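Local coordinates for beta-lactamase Mb2281c (PDB 3I7J), which probably acts as a serine hydrolase of the beta-lactamase family, with its substrate still undefined, at residues R222-F227 / I234-K239; D162-S167 / K239-L244; T32-A37 / L247-F252; S40-L45 / F147-T152. One frame throughout, in Å; residues are numbered along the deposited sequence.

Contact 1 (R222-F227 / I234-K239); sequences RTFGHF and IWVDPK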
loop_
_atom_site.group_PDB
_atom_site.type_symbol
_atom_site.label_atom_id
_atom_site.label_comp_id
_atom_site.label_asym_id
_atom_site.label_seq_id
_atom_site.Cartn_x
_atom_site.Cartn_y
_atom_site.Cartn_z
ATOM N N ARG A 222 -12.912 2.802 -6.665
ATOM C CA ARG A 222 -11.858 3.759 -6.302
ATOM C C ARG A 222 -11.042 3.334 -5.077
ATOM O O ARG A 222 -10.083 4.008 -4.694
ATOM C CB ARG A 222 -12.468 5.136 -6.050
ATOM C CG ARG A 222 -13.066 5.790 -7.284
ATOM C CD ARG A 222 -13.931 6.964 -6.872
ATOM N NE ARG A 222 -13.185 7.974 -6.121
ATOM C CZ ARG A 222 -13.754 8.855 -5.307
ATOM N NH1 ARG A 222 -15.072 8.836 -5.141
ATOM N NH2 ARG A 222 -13.013 9.753 -4.666
ATOM N N THR A 223 -11.438 2.227 -4.463
ATOM C CA THR A 223 -10.739 1.700 -3.299
ATOM C C THR A 223 -9.267 1.475 -3.671
ATOM O O THR A 223 -8.970 0.990 -4.759
ATOM C CB THR A 223 -11.376 0.365 -2.847
ATOM O OG1 THR A 223 -12.768 0.580 -2.565
ATOM C CG2 THR A 223 -10.683 -0.175 -1.586
ATOM N N PHE A 224 -8.353 1.843 -2.771
ATOM C CA PHE A 224 -6.918 1.686 -3.010
ATOM C C PHE A 224 -6.231 1.248 -1.715
ATOM O O PHE A 224 -6.799 1.395 -0.634
ATOM C CB PHE A 224 -6.317 3.010 -3.518
ATOM C CG PHE A 224 -6.383 4.138 -2.517
ATOM C CD1 PHE A 224 -5.374 4.310 -1.568
ATOM C CD2 PHE A 224 -7.463 5.021 -2.514
ATOM C CE1 PHE A 224 -5.440 5.345 -0.633
ATOM C CE2 PHE A 224 -7.544 6.061 -1.584
ATOM C CZ PHE A 224 -6.529 6.223 -0.643
ATOM N N GLY A 225 -5.017 0.714 -1.832
ATOM C CA GLY A 225 -4.287 0.256 -0.666
ATOM C C GLY A 225 -3.266 -0.802 -1.041
ATOM O O GLY A 225 -2.553 -0.652 -2.033
ATOM N N HIS A 226 -3.199 -1.884 -0.274
ATOM C CA HIS A 226 -2.227 -2.927 -0.566
ATOM C C HIS A 226 -2.372 -4.072 0.427
ATOM O O HIS A 226 -2.844 -3.871 1.546
ATOM C CB HIS A 226 -0.813 -2.339 -0.436
ATOM C CG HIS A 226 0.119 -2.704 -1.552
ATOM N ND1 HIS A 226 0.596 -3.983 -1.734
ATOM C CD2 HIS A 226 0.697 -1.948 -2.516
ATOM C CE1 HIS A 226 1.429 -4.001 -2.760
ATOM N NE2 HIS A 226 1.508 -2.779 -3.253
ATOM N N PHE A 227 -1.997 -5.281 0.017
ATOM C CA PHE A 227 -2.011 -6.405 0.949
ATOM C C PHE A 227 -0.607 -6.974 0.873
ATOM O O PHE A 227 0.171 -6.588 -0.001
ATOM C CB PHE A 227 -3.087 -7.457 0.605
ATOM C CG PHE A 227 -2.710 -8.416 -0.489
ATOM C CD1 PHE A 227 -2.821 -8.048 -1.825
ATOM C CD2 PHE A 227 -2.275 -9.705 -0.179
ATOM C CE1 PHE A 227 -2.509 -8.949 -2.844
ATOM C CE2 PHE A 227 -1.960 -10.615 -1.186
ATOM C CZ PHE A 227 -2.077 -10.236 -2.524
ATOM N N ILE A 234 -4.369 -3.277 3.806
ATOM C CA ILE A 234 -4.960 -1.996 4.105
ATOM C C ILE A 234 -5.670 -1.478 2.869
ATOM O O ILE A 234 -5.124 -1.498 1.769
ATOM C CB ILE A 234 -3.901 -0.952 4.555
ATOM C CG1 ILE A 234 -4.576 0.417 4.740
ATOM C CG2 ILE A 234 -2.778 -0.832 3.514
ATOM C CD1 ILE A 234 -3.649 1.484 5.344
ATOM N N TRP A 235 -6.917 -1.070 3.046
ATOM C CA TRP A 235 -7.650 -0.476 1.951
ATOM C C TRP A 235 -8.365 0.745 2.482
ATOM O O TRP A 235 -8.717 0.822 3.663
ATOM C CB TRP A 235 -8.620 -1.460 1.256
ATOM C CG TRP A 235 -9.714 -2.103 2.079
ATOM C CD1 TRP A 235 -9.839 -3.437 2.359
ATOM C CD2 TRP A 235 -10.888 -1.475 2.609
ATOM N NE1 TRP A 235 -11.019 -3.677 3.019
ATOM C CE2 TRP A 235 -11.684 -2.490 3.185
ATOM C CE3 TRP A 235 -11.352 -0.153 2.647
ATOM C CZ2 TRP A 235 -12.922 -2.224 3.798
ATOM C CZ3 TRP A 235 -12.578 0.112 3.255
ATOM C CH2 TRP A 235 -13.348 -0.919 3.820
ATOM N N VAL A 236 -8.526 1.712 1.593
ATOM C CA VAL A 236 -9.171 2.978 1.892
ATOM C C VAL A 236 -10.198 3.128 0.791
ATOM O O VAL A 236 -9.857 3.052 -0.384
ATOM C CB VAL A 236 -8.156 4.139 1.792
ATOM C CG1 VAL A 236 -8.799 5.448 2.220
ATOM C CG2 VAL A 236 -6.932 3.826 2.644
ATOM N N ASP A 237 -11.456 3.319 1.158
ATOM C CA ASP A 237 -12.497 3.463 0.153
ATOM C C ASP A 237 -12.968 4.917 0.190
ATOM O O ASP A 237 -13.680 5.311 1.105
ATOM C CB ASP A 237 -13.648 2.503 0.475
ATOM C CG ASP A 237 -14.673 2.430 -0.632
ATOM O OD1 ASP A 237 -14.960 3.486 -1.238
ATOM O OD2 ASP A 237 -15.203 1.323 -0.883
ATOM N N PRO A 238 -12.569 5.734 -0.802
ATOM C CA PRO A 238 -12.957 7.150 -0.860
ATOM C C PRO A 238 -14.457 7.385 -1.004
ATOM O O PRO A 238 -14.951 8.451 -0.651
ATOM C CB PRO A 238 -12.200 7.679 -2.078
ATOM C CG PRO A 238 -11.081 6.714 -2.263
ATOM C CD PRO A 238 -11.713 5.387 -1.947
ATOM N N LYS A 239 -15.172 6.402 -1.541
ATOM C CA LYS A 239 -16.609 6.546 -1.722
ATOM C C LYS A 239 -17.319 6.309 -0.397
ATOM O O LYS A 239 -18.226 7.056 -0.025
ATOM C CB LYS A 239 -17.128 5.566 -2.783
ATOM C CG LYS A 239 -18.610 5.745 -3.114
ATOM C CD LYS A 239 -19.097 4.766 -4.178
ATOM C CE LYS A 239 -18.467 5.030 -5.549
ATOM N NZ LYS A 239 -18.921 6.299 -6.185
#
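Phe224 and Val236 make the dense half of this contact, in which two antiparallel strands are zipped together by four backbone hydrogen bonds, two joining this pair and two joining His226 with Ile234. The Phe224 side chain stands in the crowded position between its backbone N and carbonyl carbon (chi1 64°), which lays the ring across its cross-strand neighbour. Val236 CB sits over one ring face, off centre toward the rim and 3.6 Å from Phe224 CZ, a CH-pi contact. Pro238 CG comes to the ring from its edge, 3.7 Å from Phe224 CE2. Next along, Gly225 faces Trp235 in a non-hydrogen-bonded pair with a CA-CA separation of 4.3 Å, and Gly225 CA lies 3.1 Å from Ile234 O, a close approach that the missing side chain permits. Leu163 and Leu164 of helix 153-164 pack on the same side as Val236.

Toward solvent, past Thr223, whose OG1 bonds to Ser220 O, the strand pairing ends and looser contacts take over. The exposed Arg222 lays one guanidinium face on Pro238, NH2 3.4 Å from CB, without a hydrogen bond between them. Asp237 OD1 accepts from Lys239 N at 2.9 Å, forming an Asx turn that starts the bend after the strand; it also bonds to Ser220 OG. The whole is a beta hairpin, strands 224-228 and 232-237, in the central antiparallel sheet expected of the serine beta-lactamase fold.

Contact 2 (D162-S167 / K239-L244); sequences DLLRPS and KADLAL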
loop_
_atom_site.group_PDB
_atom_site.type_symbol
_atom_site.label_atom_id
_atom_site.label_comp_id
_atom_site.label_asym_id
_atom_site.label_seq_id
_atom_site.Cartn_x
_atom_site.Cartn_y
_atom_site.Cartn_z
ATOM N N ASP A 162 -4.273 9.499 7.126
ATOM C CA ASP A 162 -3.611 10.373 6.172
ATOM C C ASP A 162 -4.080 10.036 4.755
ATOM O O ASP A 162 -4.112 10.901 3.879
ATOM C CB ASP A 162 -2.095 10.205 6.283
ATOM C CG ASP A 162 -1.335 11.278 5.542
ATOM O OD1 ASP A 162 -1.439 12.454 5.938
ATOM O OD2 ASP A 162 -0.633 10.951 4.566
ATOM N N LEU A 163 -4.448 8.778 4.533
ATOM C CA LEU A 163 -4.918 8.353 3.210
ATOM C C LEU A 163 -6.374 8.760 2.965
ATOM O O LEU A 163 -6.832 8.815 1.826
ATOM C CB LEU A 163 -4.772 6.833 3.067
ATOM C CG LEU A 163 -3.342 6.296 3.164
ATOM C CD1 LEU A 163 -3.325 4.770 3.005
ATOM C CD2 LEU A 163 -2.495 6.949 2.082
ATOM N N LEU A 164 -7.083 9.056 4.048
ATOM C CA LEU A 164 -8.487 9.446 4.001
ATOM C C LEU A 164 -8.590 10.965 3.859
ATOM O O LEU A 164 -9.414 11.478 3.103
ATOM C CB LEU A 164 -9.158 8.976 5.291
ATOM C CG LEU A 164 -10.542 8.324 5.307
ATOM C CD1 LEU A 164 -10.742 7.383 4.136
ATOM C CD2 LEU A 164 -10.697 7.578 6.634
ATOM N N ARG A 165 -7.737 11.664 4.603
ATOM C CA ARG A 165 -7.648 13.128 4.609
ATOM C C ARG A 165 -6.153 13.451 4.562
ATOM O O ARG A 165 -5.518 13.615 5.599
ATOM C CB ARG A 165 -8.253 13.689 5.903
ATOM C CG ARG A 165 -9.756 13.488 6.035
ATOM C CD ARG A 165 -10.495 14.299 4.986
ATOM N NE ARG A 165 -11.951 14.176 5.105
ATOM C CZ ARG A 165 -12.655 13.136 4.673
ATOM N NH1 ARG A 165 -12.041 12.113 4.086
ATOM N NH2 ARG A 165 -13.969 13.123 4.828
ATOM N N PRO A 166 -5.579 13.557 3.356
ATOM C CA PRO A 166 -4.152 13.848 3.177
ATOM C C PRO A 166 -3.589 15.021 3.958
ATOM O O PRO A 166 -4.138 16.116 3.930
ATOM C CB PRO A 166 -4.029 14.043 1.668
ATOM C CG PRO A 166 -5.389 14.545 1.282
ATOM C CD PRO A 166 -6.284 13.634 2.065
ATOM N N SER A 167 -2.492 14.774 4.665
ATOM C CA SER A 167 -1.829 15.820 5.423
ATOM C C SER A 167 -0.337 15.814 5.118
ATOM O O SER A 167 0.293 16.867 5.006
ATOM C CB SER A 167 -2.026 15.617 6.918
ATOM O OG SER A 167 -1.400 16.668 7.631
ATOM N N LYS A 239 -15.172 6.402 -1.541
ATOM C CA LYS A 239 -16.609 6.546 -1.722
ATOM C C LYS A 239 -17.319 6.309 -0.397
ATOM O O LYS A 239 -18.226 7.056 -0.025
ATOM C CB LYS A 239 -17.128 5.566 -2.783
ATOM C CG LYS A 239 -18.610 5.745 -3.114
ATOM C CD LYS A 239 -19.097 4.766 -4.178
ATOM C CE LYS A 239 -18.467 5.030 -5.549
ATOM N NZ LYS A 239 -18.921 6.299 -6.185
ATOM N N ALA A 240 -16.901 5.272 0.319
ATOM C CA ALA A 240 -17.503 4.965 1.610
ATOM C C ALA A 240 -16.862 5.866 2.649
ATOM O O ALA A 240 -17.404 6.064 3.738
ATOM C CB ALA A 240 -17.264 3.504 1.969
ATOM N N ASP A 241 -15.712 6.431 2.284
ATOM C CA ASP A 241 -14.941 7.300 3.173
ATOM C C ASP A 241 -14.642 6.468 4.420
ATOM O O ASP A 241 -14.910 6.884 5.547
ATOM C CB ASP A 241 -15.745 8.558 3.541
ATOM C CG ASP A 241 -14.859 9.748 3.889
ATOM O OD1 ASP A 241 -13.672 9.757 3.490
ATOM O OD2 ASP A 241 -15.347 10.696 4.543
ATOM N N LEU A 242 -14.100 5.276 4.199
ATOM C CA LEU A 242 -13.766 4.365 5.287
ATOM C C LEU A 242 -12.450 3.651 4.971
ATOM O O LEU A 242 -12.084 3.495 3.804
ATOM C CB LEU A 242 -14.886 3.334 5.444
ATOM C CG LEU A 242 -15.589 3.125 6.787
ATOM C CD1 LEU A 242 -15.987 4.447 7.414
ATOM C CD2 LEU A 242 -16.813 2.250 6.548
ATOM N N ALA A 243 -11.747 3.215 6.010
ATOM C CA ALA A 243 -10.487 2.502 5.839
ATOM C C ALA A 243 -10.478 1.278 6.744
ATOM O O ALA A 243 -11.067 1.286 7.827
ATOM C CB ALA A 243 -9.312 3.409 6.184
ATOM N N LEU A 244 -9.817 0.221 6.294
ATOM C CA LEU A 244 -9.732 -0.992 7.091
ATOM C C LEU A 244 -8.309 -1.490 7.097
ATOM O O LEU A 244 -7.677 -1.597 6.050
ATOM C CB LEU A 244 -10.657 -2.086 6.534
ATOM C CG LEU A 244 -10.490 -3.486 7.149
ATOM C CD1 LEU A 244 -10.774 -3.450 8.646
ATOM C CD2 LEU A 244 -11.426 -4.466 6.449
#
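Arg165 and Asp241 supply the ionic part of this contact, a salt bridge gripped end-on by two nitrogens. Arg165 NH1 donates to Asp241 OD1 at 2.9 Å and Arg165 NH2 to Asp241 OD2 at 2.8 Å, each oxygen offering its syn lone pair. The guanidinium and carboxylate planes are only 10° apart, and the N-H...O angle at NH1 is nearly straight at 169°, so both groups are held flat and their rotation is fixed. The arginine chain folds at chi2 (-66°), which brings its NH1 back to the carbonyl of Leu164.

Hydrogen bonding within segment 162-167 reinforces this. Arg165 NH1 also donates to Leu164 O at 2.9 Å, reaching it from well above the carbonyl plane, so a single nitrogen ties the last helical carbonyl to Asp241.

Contacts without hydrogen bonds are sparser. Leu164 CD1 lies 3.8 Å from Asp241 OD1, a van der Waals contact of a methyl with the carboxylate, while the apolar pair, Leu164 CD2 with Ala243 CB, is looser at 4.4 Å; Pro22 touches both charged side chains. Asp241, with its positive phi, and Leu242 together face Asp237 on the next strand. The contact thus pins the C-terminal end of helix 153-164 to a G1 beta bulge opening strand 242-248.

Contact 3 (T32-A37 / L247-F252); sequences TARVFA and LTARDF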
loop_
_atom_site.group_PDB
_atom_site.type_symbol
_atom_site.label_atom_id
_atom_site.label_comp_id
_atom_site.label_asym_id
_atom_site.label_seq_id
_atom_site.Cartn_x
_atom_site.Cartn_y
_atom_site.Cartn_z
ATOM N N THR A 32 -3.573 -3.847 19.142
ATOM C CA THR A 32 -3.177 -2.827 18.178
ATOM C C THR A 32 -1.759 -2.289 18.419
ATOM O O THR A 32 -1.241 -1.493 17.633
ATOM C CB THR A 32 -4.184 -1.648 18.173
ATOM O OG1 THR A 32 -4.210 -1.028 19.461
ATOM C CG2 THR A 32 -5.576 -2.144 17.837
ATOM N N ALA A 33 -1.130 -2.739 19.500
ATOM C CA ALA A 33 0.224 -2.317 19.827
ATOM C C ALA A 33 1.231 -3.396 19.416
ATOM O O ALA A 33 2.440 -3.167 19.424
ATOM C CB ALA A 33 0.343 -2.036 21.330
ATOM N N ARG A 34 0.730 -4.572 19.054
ATOM C CA ARG A 34 1.589 -5.677 18.637
ATOM C C ARG A 34 2.252 -5.427 17.279
ATOM O O ARG A 34 1.588 -5.038 16.316
ATOM C CB ARG A 34 0.781 -6.982 18.582
ATOM C CG ARG A 34 1.541 -8.126 17.943
ATOM C CD ARG A 34 0.895 -9.471 18.181
ATOM N NE ARG A 34 1.626 -10.527 17.495
ATOM C CZ ARG A 34 1.552 -11.816 17.808
ATOM N NH1 ARG A 34 0.776 -12.221 18.806
ATOM N NH2 ARG A 34 2.260 -12.704 17.122
ATOM N N VAL A 35 3.560 -5.664 17.208
ATOM C CA VAL A 35 4.318 -5.470 15.974
ATOM C C VAL A 35 4.145 -6.629 14.991
ATOM O O VAL A 35 4.285 -7.791 15.362
ATOM C CB VAL A 35 5.825 -5.320 16.257
ATOM C CG1 VAL A 35 6.592 -5.372 14.949
ATOM C CG2 VAL A 35 6.105 -4.001 16.978
ATOM N N PHE A 36 3.871 -6.303 13.731
ATOM C CA PHE A 36 3.668 -7.310 12.688
ATOM C C PHE A 36 4.565 -7.034 11.471
ATOM O O PHE A 36 4.890 -5.880 11.175
ATOM C CB PHE A 36 2.206 -7.280 12.216
ATOM C CG PHE A 36 1.216 -7.873 13.190
ATOM C CD1 PHE A 36 0.932 -9.235 13.171
ATOM C CD2 PHE A 36 0.530 -7.062 14.093
ATOM C CE1 PHE A 36 -0.024 -9.778 14.031
ATOM C CE2 PHE A 36 -0.428 -7.595 14.958
ATOM C CZ PHE A 36 -0.706 -8.956 14.926
ATOM N N ALA A 37 4.971 -8.084 10.765
ATOM C CA ALA A 37 5.769 -7.893 9.558
ATOM C C ALA A 37 4.719 -7.457 8.543
ATOM O O ALA A 37 3.644 -8.056 8.469
ATOM C CB ALA A 37 6.421 -9.209 9.117
ATOM N N LEU A 247 -4.018 -6.996 10.212
ATOM C CA LEU A 247 -2.695 -7.607 10.322
ATOM C C LEU A 247 -2.814 -8.924 11.087
ATOM O O LEU A 247 -3.383 -8.964 12.183
ATOM C CB LEU A 247 -1.725 -6.675 11.058
ATOM C CG LEU A 247 -1.409 -5.312 10.427
ATOM C CD1 LEU A 247 -0.429 -4.565 11.326
ATOM C CD2 LEU A 247 -0.825 -5.489 9.028
ATOM N N THR A 248 -2.292 -9.995 10.493
ATOM C CA THR A 248 -2.317 -11.320 11.106
ATOM C C THR A 248 -0.928 -11.943 11.079
ATOM O O THR A 248 -0.040 -11.503 10.339
ATOM C CB THR A 248 -3.262 -12.296 10.375
ATOM O OG1 THR A 248 -2.598 -12.851 9.229
ATOM C CG2 THR A 248 -4.531 -11.587 9.933
ATOM N N ALA A 249 -0.758 -12.978 11.896
ATOM C CA ALA A 249 0.503 -13.695 12.003
ATOM C C ALA A 249 0.507 -14.965 11.153
ATOM O O ALA A 249 1.132 -15.962 11.516
ATOM C CB ALA A 249 0.777 -14.041 13.464
ATOM N N ARG A 250 -0.202 -14.935 10.032
ATOM C CA ARG A 250 -0.239 -16.082 9.132
ATOM C C ARG A 250 -0.067 -15.601 7.697
ATOM O O ARG A 250 -0.801 -14.726 7.234
ATOM C CB ARG A 250 -1.559 -16.843 9.256
ATOM C CG ARG A 250 -1.571 -18.139 8.453
ATOM C CD ARG A 250 -2.882 -18.904 8.592
ATOM N NE ARG A 250 -2.865 -20.120 7.789
ATOM C CZ ARG A 250 -3.898 -20.945 7.649
ATOM N NH1 ARG A 250 -5.046 -20.694 8.262
ATOM N NH2 ARG A 250 -3.782 -22.026 6.889
ATOM N N ASP A 251 0.903 -16.176 6.996
ATOM C CA ASP A 251 1.164 -15.791 5.621
ATOM C C ASP A 251 -0.066 -15.984 4.742
ATOM O O ASP A 251 -0.868 -16.886 4.974
ATOM C CB ASP A 251 2.341 -16.591 5.050
ATOM C CG ASP A 251 3.655 -16.276 5.740
ATOM O OD1 ASP A 251 3.817 -15.146 6.249
ATOM O OD2 ASP A 251 4.543 -17.155 5.768
ATOM N N PHE A 252 -0.205 -15.118 3.741
ATOM C CA PHE A 252 -1.318 -15.158 2.798
ATOM C C PHE A 252 -1.472 -16.548 2.194
ATOM O O PHE A 252 -0.480 -17.215 1.914
ATOM C CB PHE A 252 -1.068 -14.158 1.675
ATOM C CG PHE A 252 -2.155 -14.118 0.646
ATOM C CD1 PHE A 252 -3.357 -13.488 0.917
ATOM C CD2 PHE A 252 -1.978 -14.702 -0.599
ATOM C CE1 PHE A 252 -4.370 -13.440 -0.044
ATOM C CE2 PHE A 252 -2.988 -14.658 -1.567
ATOM C CZ PHE A 252 -4.179 -14.027 -1.285
HETATM O O HOH W 1 2.949 -10.418 9.934
#
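Phe36 and Leu247 are brought together by matching first torsions: each carries CG opposite its carbonyl carbon and beside the backbone N (chi1 -74° and -62°), and the phenylalanine's chi2 of -88° then turns a ring face to the leucine. Leu247 CB lies over that face, offset toward the rim and 3.8 Å from Phe36 CD2, in a CH-pi contact. One leucine branch extends the patch, CD1 lying 3.9 Å from Phe36 CB.

Beyond the leucine, the ring also meets backbone, obliquely: Phe36 CD1 is 3.8 Å from Thr248 O, and Phe36 CE1 runs past the peptide leading into Ala249, whose CB is a loose 4.4 Å from that atom. The contact then fades: the extended Arg34 ends with NH2 4.2 Å from Ala249 CB.

No direct hydrogen bond crosses the two segments, but a water lies in the ring plane at the edge of Phe36. It can donate to Ala37 O, 2.9 Å away, and to Thr248 O, although more acceptors surround it than it has protons. Thr248 OG1, bonded to Gly231 O, also accepts from the backbone N of Arg250, an ST turn where the strand ends. Val153 and Leu156 of helix 153-164 touch Leu247, and Ala16 touches Phe36. This is apolar packing between two antiparallel sheets: marginal strand 36-37 of the small one against the end of strand 242-248 in the large one.

Contact 4 (S40-L45 / F147-T152); sequences SVTKPL and FGATST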
loop_
_atom_site.group_PDB
_atom_site.type_symbol
_atom_site.label_atom_id
_atom_site.label_comp_id
_atom_site.label_asym_id
_atom_site.label_seq_id
_atom_site.Cartn_x
_atom_site.Cartn_y
_atom_site.Cartn_z
ATOM N N SER A 40 4.522 -6.671 1.694
ATOM C CA SER A 40 4.163 -5.639 0.715
ATOM C C SER A 40 3.279 -4.501 1.215
ATOM O O SER A 40 3.017 -3.545 0.483
ATOM C CB SER A 40 3.513 -6.275 -0.516
ATOM O OG SER A 40 4.485 -6.906 -1.315
ATOM N N VAL A 41 2.788 -4.601 2.444
ATOM C CA VAL A 41 1.988 -3.508 2.966
ATOM C C VAL A 41 3.001 -2.389 3.226
ATOM O O VAL A 41 2.649 -1.266 3.601
ATOM C CB VAL A 41 1.242 -3.911 4.267
ATOM C CG1 VAL A 41 0.498 -2.713 4.855
ATOM C CG2 VAL A 41 0.233 -5.027 3.948
ATOM N N THR A 42 4.273 -2.715 3.015
ATOM C CA THR A 42 5.358 -1.760 3.168
ATOM C C THR A 42 5.259 -0.732 2.049
ATOM O O THR A 42 5.494 0.454 2.259
ATOM C CB THR A 42 6.755 -2.437 3.032
ATOM O OG1 THR A 42 6.989 -3.303 4.147
ATOM C CG2 THR A 42 7.869 -1.380 2.960
ATOM N N LYS A 43 4.898 -1.195 0.859
ATOM C CA LYS A 43 4.825 -0.325 -0.308
ATOM C C LYS A 43 4.076 0.990 -0.153
ATOM O O LYS A 43 4.576 2.026 -0.559
ATOM C CB LYS A 43 4.306 -1.126 -1.512
ATOM C CG LYS A 43 5.322 -2.180 -1.982
ATOM C CD LYS A 43 5.074 -2.691 -3.403
ATOM C CE LYS A 43 6.220 -3.596 -3.872
ATOM N NZ LYS A 43 6.346 -4.860 -3.064
ATOM N N PRO A 44 2.878 0.976 0.449
ATOM C CA PRO A 44 2.153 2.243 0.601
ATOM C C PRO A 44 2.954 3.256 1.427
ATOM O O PRO A 44 2.880 4.468 1.190
ATOM C CB PRO A 44 0.852 1.819 1.289
ATOM C CG PRO A 44 0.661 0.408 0.795
ATOM C CD PRO A 44 2.064 -0.157 0.918
ATOM N N LEU A 45 3.729 2.759 2.388
ATOM C CA LEU A 45 4.537 3.636 3.233
ATOM C C LEU A 45 5.665 4.253 2.408
ATOM O O LEU A 45 5.911 5.461 2.474
ATOM C CB LEU A 45 5.121 2.853 4.417
ATOM C CG LEU A 45 4.136 2.233 5.414
ATOM C CD1 LEU A 45 4.909 1.449 6.463
ATOM C CD2 LEU A 45 3.310 3.331 6.091
ATOM N N PHE A 147 9.214 -4.571 0.966
ATOM C CA PHE A 147 8.597 -5.550 1.862
ATOM C C PHE A 147 9.169 -5.656 3.273
ATOM O O PHE A 147 8.707 -6.488 4.056
ATOM C CB PHE A 147 8.743 -6.916 1.211
ATOM C CG PHE A 147 10.174 -7.267 0.916
ATOM C CD1 PHE A 147 10.970 -7.882 1.883
ATOM C CD2 PHE A 147 10.754 -6.899 -0.296
ATOM C CE1 PHE A 147 12.328 -8.124 1.652
ATOM C CE2 PHE A 147 12.111 -7.131 -0.546
ATOM C CZ PHE A 147 12.902 -7.746 0.432
ATOM N N GLY A 148 10.161 -4.838 3.607
ATOM C CA GLY A 148 10.784 -4.950 4.915
ATOM C C GLY A 148 10.274 -4.118 6.069
ATOM O O GLY A 148 10.885 -4.121 7.132
ATOM N N ALA A 149 9.171 -3.406 5.886
ATOM C CA ALA A 149 8.653 -2.589 6.972
ATOM C C ALA A 149 7.949 -3.412 8.050
ATOM O O ALA A 149 7.391 -4.487 7.800
ATOM C CB ALA A 149 7.714 -1.526 6.431
ATOM N N THR A 150 8.000 -2.874 9.258
ATOM C CA THR A 150 7.405 -3.467 10.437
ATOM C C THR A 150 6.535 -2.363 11.053
ATOM O O THR A 150 6.933 -1.202 11.069
ATOM C CB THR A 150 8.538 -3.903 11.413
ATOM O OG1 THR A 150 8.842 -5.287 11.206
ATOM C CG2 THR A 150 8.159 -3.670 12.831
ATOM N N SER A 151 5.353 -2.713 11.551
ATOM C CA SER A 151 4.470 -1.711 12.135
ATOM C C SER A 151 3.385 -2.345 13.005
ATOM O O SER A 151 3.365 -3.564 13.207
ATOM C CB SER A 151 3.832 -0.879 11.011
ATOM O OG SER A 151 3.140 0.245 11.526
ATOM N N THR A 152 2.483 -1.505 13.512
ATOM C CA THR A 152 1.379 -1.933 14.376
ATOM C C THR A 152 0.061 -1.448 13.800
ATOM O O THR A 152 0.046 -0.547 12.970
ATOM C CB THR A 152 1.506 -1.306 15.773
ATOM O OG1 THR A 152 1.395 0.122 15.655
ATOM C CG2 THR A 152 2.850 -1.651 16.402
#
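Thr42 points toward Ala149, and its two branches divide the work. OG1 sits beside the backbone N of its own residue (chi1 -68°), where it accepts the N-H of Ala149 at 2.8 Å; the bond is bent, with an N-H...O angle of 144°. The same oxygen is bonded to Ala39 O, so one buried hydroxyl links the turn before the helix to the strand. The methyl CG2 comes 3.5 Å from Ala149 CB, tighter than usual for two carbons, and the small alanine side chain is therefore pressed directly on the threonine. One helical turn on, Leu45 CD1 approaches Ala149 CB more loosely, at 4.1 Å.

At the other end the side chains diverge. Ser40 and Phe147 meet by their backbones, Ser40 N being 4.2 Å from Phe147 CA, while both CB atoms point away from the opposing segment. Ser40 OG turns instead to Tyr99 OH, which also binds Lys43 NZ; Lys43 NZ has a further bond to Gly146 O. These residues fit an SxxK pattern at a helix start, consistent with the active site of serine beta-lactamases.

The start of helix 42-56 is thus seated on strand 149-151, which continues into helix 153-164. Phe159 of that helix packs on Pro44 and Leu45, and His226 of strand 224-228 lies against Ser40, Lys43 and Pro44.

How the contacts relate
Contact 1 and contact 4 lie nearest the chain centre (about 9 and 8 Å, centre to centre) and meet through His226. Contact 2 and contact 3 sit further out, yet both include buried residues and both use strand 242-248, at opposite ends. That strand pairs with strand 232-237 of contact 1, and Phe36 of contact 3 bonds to Ser151 of contact 4 within the small sheet. Chemistry follows place: strand pairing by backbone bonds in contact 1, a charged clasp at a helix end in contact 2, ring packing between sheets in contact 3, and a single hydroxyl bond in contact 4.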